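Local coordinates for dextranase (Pseudarthrobacter oxydans, PDB 6NZS), which catalyses the endohydrolysis of (1->6)-alpha-D-glucosidic linkages in dextran, at residues A[420-434]-A[468-482]. Numbering follows the deposited sequence.
Sequences PRNIDNVNVTNTTVI and NTTVKNMRFENITVE
I423 to V433 pairs with V471 to V481 as parallel strands, residue n facing n+48. The strand axes run 9° apart and approach to 4.6 Å. I423, V426, V428, T431 and V433 each donate N-H to one residue of 468-482 and accept from the residue two further on. V428 N reaches R475 O at 2.9 Å, and E477 N returns to V428 O. The pairs N425/N473 and N430/N478 have positive phi, and there each strand bends and the in-and-out pattern of side chains shifts by one residue. N478 ND2 gives a hydrogen bond of 3.0 Å to N430 OD1, and the donor is tilted well out of the carbonyl plane. N430 turns its own ND2 to D401. These are neighbouring coils of the right-handed parallel beta-helix of glycosyl hydrolase family 49. Stacked asparagines at coil bends are a familiar feature of such solenoids. Strands 398-407 and 495-507 continue the stack on either side. I423, V426, V428, M474, F476 and I479 face the coil interior. V428 sets CB 3.7 Å from F476 CD2, with CG2 also near CD2 and CE2; the approach to the ring is oblique. M474 bends at chi3 (-62°), and its SD lies 3.9 Å from I423 CG2. D424, K472, R475 and E477 line the other face. With CG of D424 trans to the backbone N (chi1 -169°), OD1 meets N473 ND2 at 2.9 Å on its syn side. OD2 lies 3.5 Å from K472 CE and 4.2 Å from K472 NZ, too long for a salt bridge. With an alanine at D424, N473 ND2 would probably lose its acceptor and K472 its nearby opposite charge. R475 NE meets E477 OE1 in the guanidinium plane as a salt bridge.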
# COMPACT_ATOMS: atom_id res chain seq x y z
N PRO A 420 -16.92 -2.82 16.17
CA PRO A 420 -16.25 -3.15 17.43
C PRO A 420 -15.31 -4.34 17.23
O PRO A 420 -15.59 -5.24 16.43
CB PRO A 420 -17.42 -3.53 18.36
CG PRO A 420 -18.61 -2.86 17.76
CD PRO A 420 -18.38 -2.89 16.28
N ARG A 421 -14.18 -4.31 17.93
CA ARG A 421 -13.16 -5.34 17.76
C ARG A 421 -12.53 -5.67 19.11
O ARG A 421 -12.54 -4.85 20.03
CB ARG A 421 -12.06 -4.91 16.77
CG ARG A 421 -12.58 -4.66 15.37
CD ARG A 421 -11.46 -4.20 14.42
NE ARG A 421 -12.01 -3.66 13.18
CZ ARG A 421 -12.45 -4.41 12.17
NH1 ARG A 421 -12.41 -5.74 12.24
NH2 ARG A 421 -12.94 -3.82 11.08
N ASN A 422 -11.98 -6.89 19.20
CA ASN A 422 -11.15 -7.32 20.32
C ASN A 422 -9.72 -7.47 19.80
O ASN A 422 -9.43 -8.38 19.02
CB ASN A 422 -11.66 -8.65 20.89
CG ASN A 422 -12.90 -8.47 21.73
OD1 ASN A 422 -12.99 -7.57 22.56
ND2 ASN A 422 -13.88 -9.34 21.51
N ILE A 423 -8.84 -6.56 20.21
CA ILE A 423 -7.47 -6.50 19.73
C ILE A 423 -6.54 -6.26 20.91
O ILE A 423 -6.81 -5.40 21.76
CB ILE A 423 -7.28 -5.36 18.71
CG1 ILE A 423 -8.20 -5.56 17.50
CG2 ILE A 423 -5.83 -5.26 18.28
CD1 ILE A 423 -8.22 -4.36 16.56
N ASP A 424 -5.41 -6.97 20.93
CA ASP A 424 -4.38 -6.81 21.94
C ASP A 424 -3.02 -7.04 21.29
O ASP A 424 -2.88 -7.96 20.47
CB ASP A 424 -4.61 -7.83 23.06
CG ASP A 424 -3.77 -7.59 24.31
OD1 ASP A 424 -3.02 -6.61 24.42
OD2 ASP A 424 -3.87 -8.44 25.23
N ASN A 425 -2.04 -6.21 21.63
CA ASN A 425 -0.63 -6.46 21.32
C ASN A 425 -0.31 -6.26 19.85
O ASN A 425 -0.01 -7.21 19.12
CB ASN A 425 -0.17 -7.84 21.81
CG ASN A 425 1.31 -8.07 21.60
OD1 ASN A 425 2.12 -7.16 21.78
ND2 ASN A 425 1.68 -9.29 21.22
N VAL A 426 -0.35 -5.01 19.41
CA VAL A 426 -0.04 -4.64 18.03
C VAL A 426 1.14 -3.68 18.05
O VAL A 426 1.16 -2.73 18.85
CB VAL A 426 -1.27 -4.00 17.36
CG1 VAL A 426 -0.90 -3.41 16.01
CG2 VAL A 426 -2.38 -5.04 17.21
N ASN A 427 2.11 -3.90 17.17
CA ASN A 427 3.31 -3.08 17.12
C ASN A 427 3.62 -2.76 15.67
O ASN A 427 3.89 -3.67 14.88
CB ASN A 427 4.50 -3.80 17.76
CG ASN A 427 4.36 -3.94 19.26
OD1 ASN A 427 3.89 -4.97 19.77
ND2 ASN A 427 4.76 -2.90 19.99
N VAL A 428 3.63 -1.48 15.32
CA VAL A 428 3.89 -1.02 13.96
C VAL A 428 5.01 0.02 14.02
O VAL A 428 4.81 1.11 14.56
CB VAL A 428 2.64 -0.41 13.31
CG1 VAL A 428 2.94 0.11 11.90
CG2 VAL A 428 1.49 -1.40 13.29
N THR A 429 6.15 -0.30 13.43
CA THR A 429 7.33 0.55 13.53
C THR A 429 7.83 0.97 12.15
O THR A 429 7.76 0.22 11.18
CB THR A 429 8.45 -0.13 14.33
OG1 THR A 429 8.74 -1.41 13.75
CG2 THR A 429 8.02 -0.31 15.78
N ASN A 430 8.35 2.20 12.07
CA ASN A 430 9.10 2.67 10.91
C ASN A 430 8.25 2.70 9.63
O ASN A 430 8.55 2.05 8.63
CB ASN A 430 10.41 1.89 10.74
CG ASN A 430 11.31 2.07 11.93
OD1 ASN A 430 11.55 3.20 12.35
ND2 ASN A 430 11.74 0.97 12.53
N THR A 431 7.18 3.48 9.71
CA THR A 431 6.28 3.72 8.60
C THR A 431 6.62 5.08 8.01
O THR A 431 6.77 6.05 8.75
CB THR A 431 4.83 3.76 9.10
OG1 THR A 431 4.54 2.56 9.85
CG2 THR A 431 3.85 3.89 7.94
N THR A 432 6.76 5.15 6.69
CA THR A 432 6.95 6.43 6.01
C THR A 432 5.85 6.58 4.98
O THR A 432 5.80 5.82 4.00
CB THR A 432 8.32 6.54 5.36
OG1 THR A 432 9.34 6.26 6.33
CG2 THR A 432 8.55 7.94 4.83
N VAL A 433 4.99 7.58 5.18
CA VAL A 433 3.95 7.93 4.22
C VAL A 433 4.57 9.01 3.33
O VAL A 433 4.61 10.18 3.70
CB VAL A 433 2.69 8.42 4.92
CG1 VAL A 433 1.54 8.63 3.92
CG2 VAL A 433 2.26 7.41 6.01
N ILE A 434 5.12 8.59 2.19
CA ILE A 434 5.91 9.50 1.37
C ILE A 434 5.04 10.50 0.63
O ILE A 434 5.50 11.60 0.31
CB ILE A 434 6.88 8.76 0.43
CG1 ILE A 434 6.15 7.76 -0.48
CG2 ILE A 434 8.02 8.08 1.21
CD1 ILE A 434 7.03 7.28 -1.66
N ASN A 468 -18.53 -4.17 25.48
CA ASN A 468 -18.02 -5.47 25.85
C ASN A 468 -16.91 -5.95 24.94
O ASN A 468 -16.55 -7.13 24.98
CB ASN A 468 -19.15 -6.50 25.93
CG ASN A 468 -20.20 -6.12 26.97
OD1 ASN A 468 -19.87 -5.60 28.03
ND2 ASN A 468 -21.46 -6.38 26.65
N THR A 469 -16.35 -5.07 24.11
CA THR A 469 -15.17 -5.36 23.31
C THR A 469 -14.08 -4.36 23.68
O THR A 469 -14.37 -3.27 24.17
CB THR A 469 -15.48 -5.28 21.81
OG1 THR A 469 -15.91 -3.95 21.48
CG2 THR A 469 -16.58 -6.27 21.43
N THR A 470 -12.82 -4.76 23.47
CA THR A 470 -11.68 -3.93 23.86
C THR A 470 -10.60 -3.96 22.80
O THR A 470 -10.17 -5.04 22.37
CB THR A 470 -11.10 -4.41 25.20
OG1 THR A 470 -12.13 -4.41 26.19
CG2 THR A 470 -10.00 -3.47 25.66
N VAL A 471 -10.15 -2.77 22.39
CA VAL A 471 -8.97 -2.58 21.56
C VAL A 471 -7.89 -2.00 22.48
O VAL A 471 -8.07 -0.91 23.04
CB VAL A 471 -9.27 -1.63 20.40
CG1 VAL A 471 -7.99 -1.24 19.66
CG2 VAL A 471 -10.28 -2.27 19.46
N LYS A 472 -6.78 -2.72 22.64
CA LYS A 472 -5.79 -2.27 23.62
C LYS A 472 -4.37 -2.63 23.21
O LYS A 472 -4.13 -3.55 22.42
CB LYS A 472 -6.10 -2.83 25.02
CG LYS A 472 -6.04 -4.34 25.10
CD LYS A 472 -6.37 -4.81 26.51
CE LYS A 472 -6.23 -6.32 26.61
NZ LYS A 472 -6.70 -6.80 27.94
N ASN A 473 -3.42 -1.89 23.78
CA ASN A 473 -2.00 -2.22 23.69
C ASN A 473 -1.53 -2.23 22.23
O ASN A 473 -0.98 -3.21 21.73
CB ASN A 473 -1.69 -3.54 24.40
CG ASN A 473 -1.99 -3.48 25.88
OD1 ASN A 473 -1.72 -2.47 26.53
ND2 ASN A 473 -2.56 -4.56 26.42
N MET A 474 -1.76 -1.11 21.56
CA MET A 474 -1.32 -0.91 20.18
C MET A 474 -0.31 0.22 20.20
O MET A 474 -0.61 1.31 20.70
CB MET A 474 -2.49 -0.57 19.27
CG MET A 474 -3.63 -1.56 19.35
SD MET A 474 -4.57 -1.65 17.82
CE MET A 474 -5.19 0.02 17.72
N ARG A 475 0.88 -0.05 19.67
CA ARG A 475 1.97 0.92 19.65
C ARG A 475 2.39 1.18 18.21
O ARG A 475 2.67 0.24 17.46
CB ARG A 475 3.17 0.41 20.46
CG ARG A 475 4.33 1.40 20.54
CD ARG A 475 5.37 0.93 21.55
NE ARG A 475 6.46 1.89 21.72
CZ ARG A 475 6.56 2.75 22.72
NH1 ARG A 475 5.62 2.79 23.66
NH2 ARG A 475 7.60 3.58 22.79
N PHE A 476 2.43 2.45 17.84
CA PHE A 476 2.86 2.89 16.52
C PHE A 476 4.05 3.80 16.76
O PHE A 476 3.89 4.89 17.33
CB PHE A 476 1.75 3.67 15.82
CG PHE A 476 0.46 2.90 15.69
CD1 PHE A 476 -0.50 2.96 16.68
CD2 PHE A 476 0.22 2.11 14.58
CE1 PHE A 476 -1.69 2.25 16.56
CE2 PHE A 476 -0.95 1.40 14.46
CZ PHE A 476 -1.91 1.46 15.44
N GLU A 477 5.24 3.38 16.35
CA GLU A 477 6.46 4.15 16.62
C GLU A 477 7.16 4.48 15.31
O GLU A 477 7.52 3.57 14.56
CB GLU A 477 7.41 3.39 17.55
CG GLU A 477 8.71 4.16 17.79
CD GLU A 477 9.45 3.74 19.04
OE1 GLU A 477 8.93 2.90 19.80
OE2 GLU A 477 10.56 4.27 19.26
N ASN A 478 7.37 5.78 15.08
CA ASN A 478 7.97 6.35 13.88
C ASN A 478 6.99 6.27 12.71
O ASN A 478 6.93 5.26 12.01
CB ASN A 478 9.33 5.73 13.55
CG ASN A 478 10.31 5.83 14.70
OD1 ASN A 478 10.24 6.76 15.49
ND2 ASN A 478 11.21 4.87 14.79
N ILE A 479 6.20 7.32 12.53
CA ILE A 479 5.34 7.48 11.37
C ILE A 479 5.73 8.81 10.75
O ILE A 479 5.35 9.88 11.25
CB ILE A 479 3.85 7.46 11.71
CG1 ILE A 479 3.47 6.21 12.53
CG2 ILE A 479 3.04 7.52 10.42
CD1 ILE A 479 2.02 6.24 13.01
N THR A 480 6.52 8.76 9.68
CA THR A 480 7.02 9.95 9.02
C THR A 480 6.11 10.27 7.85
O THR A 480 5.94 9.45 6.94
CB THR A 480 8.45 9.69 8.55
OG1 THR A 480 9.29 9.47 9.70
CG2 THR A 480 8.98 10.88 7.77
N VAL A 481 5.50 11.46 7.88
CA VAL A 481 4.56 11.89 6.85
C VAL A 481 5.21 13.05 6.11
O VAL A 481 5.45 14.12 6.69
CB VAL A 481 3.21 12.29 7.44
CG1 VAL A 481 2.24 12.68 6.32
CG2 VAL A 481 2.64 11.14 8.27
N GLU A 482 5.53 12.83 4.85
CA GLU A 482 6.29 13.81 4.07
C GLU A 482 5.35 14.71 3.26
O GLU A 482 4.32 14.25 2.77
CB GLU A 482 7.28 13.11 3.15
CG GLU A 482 8.25 12.19 3.92
CD GLU A 482 9.59 12.03 3.24
OE1 GLU A 482 10.08 12.98 2.60
OE2 GLU A 482 10.17 10.94 3.37
O HOH W 1 -16.28 -9.31 23.51
O HOH W 2 5.02 3.14 12.47
O HOH W 3 9.20 6.76 10.14
O HOH W 4 2.61 12.11 2.69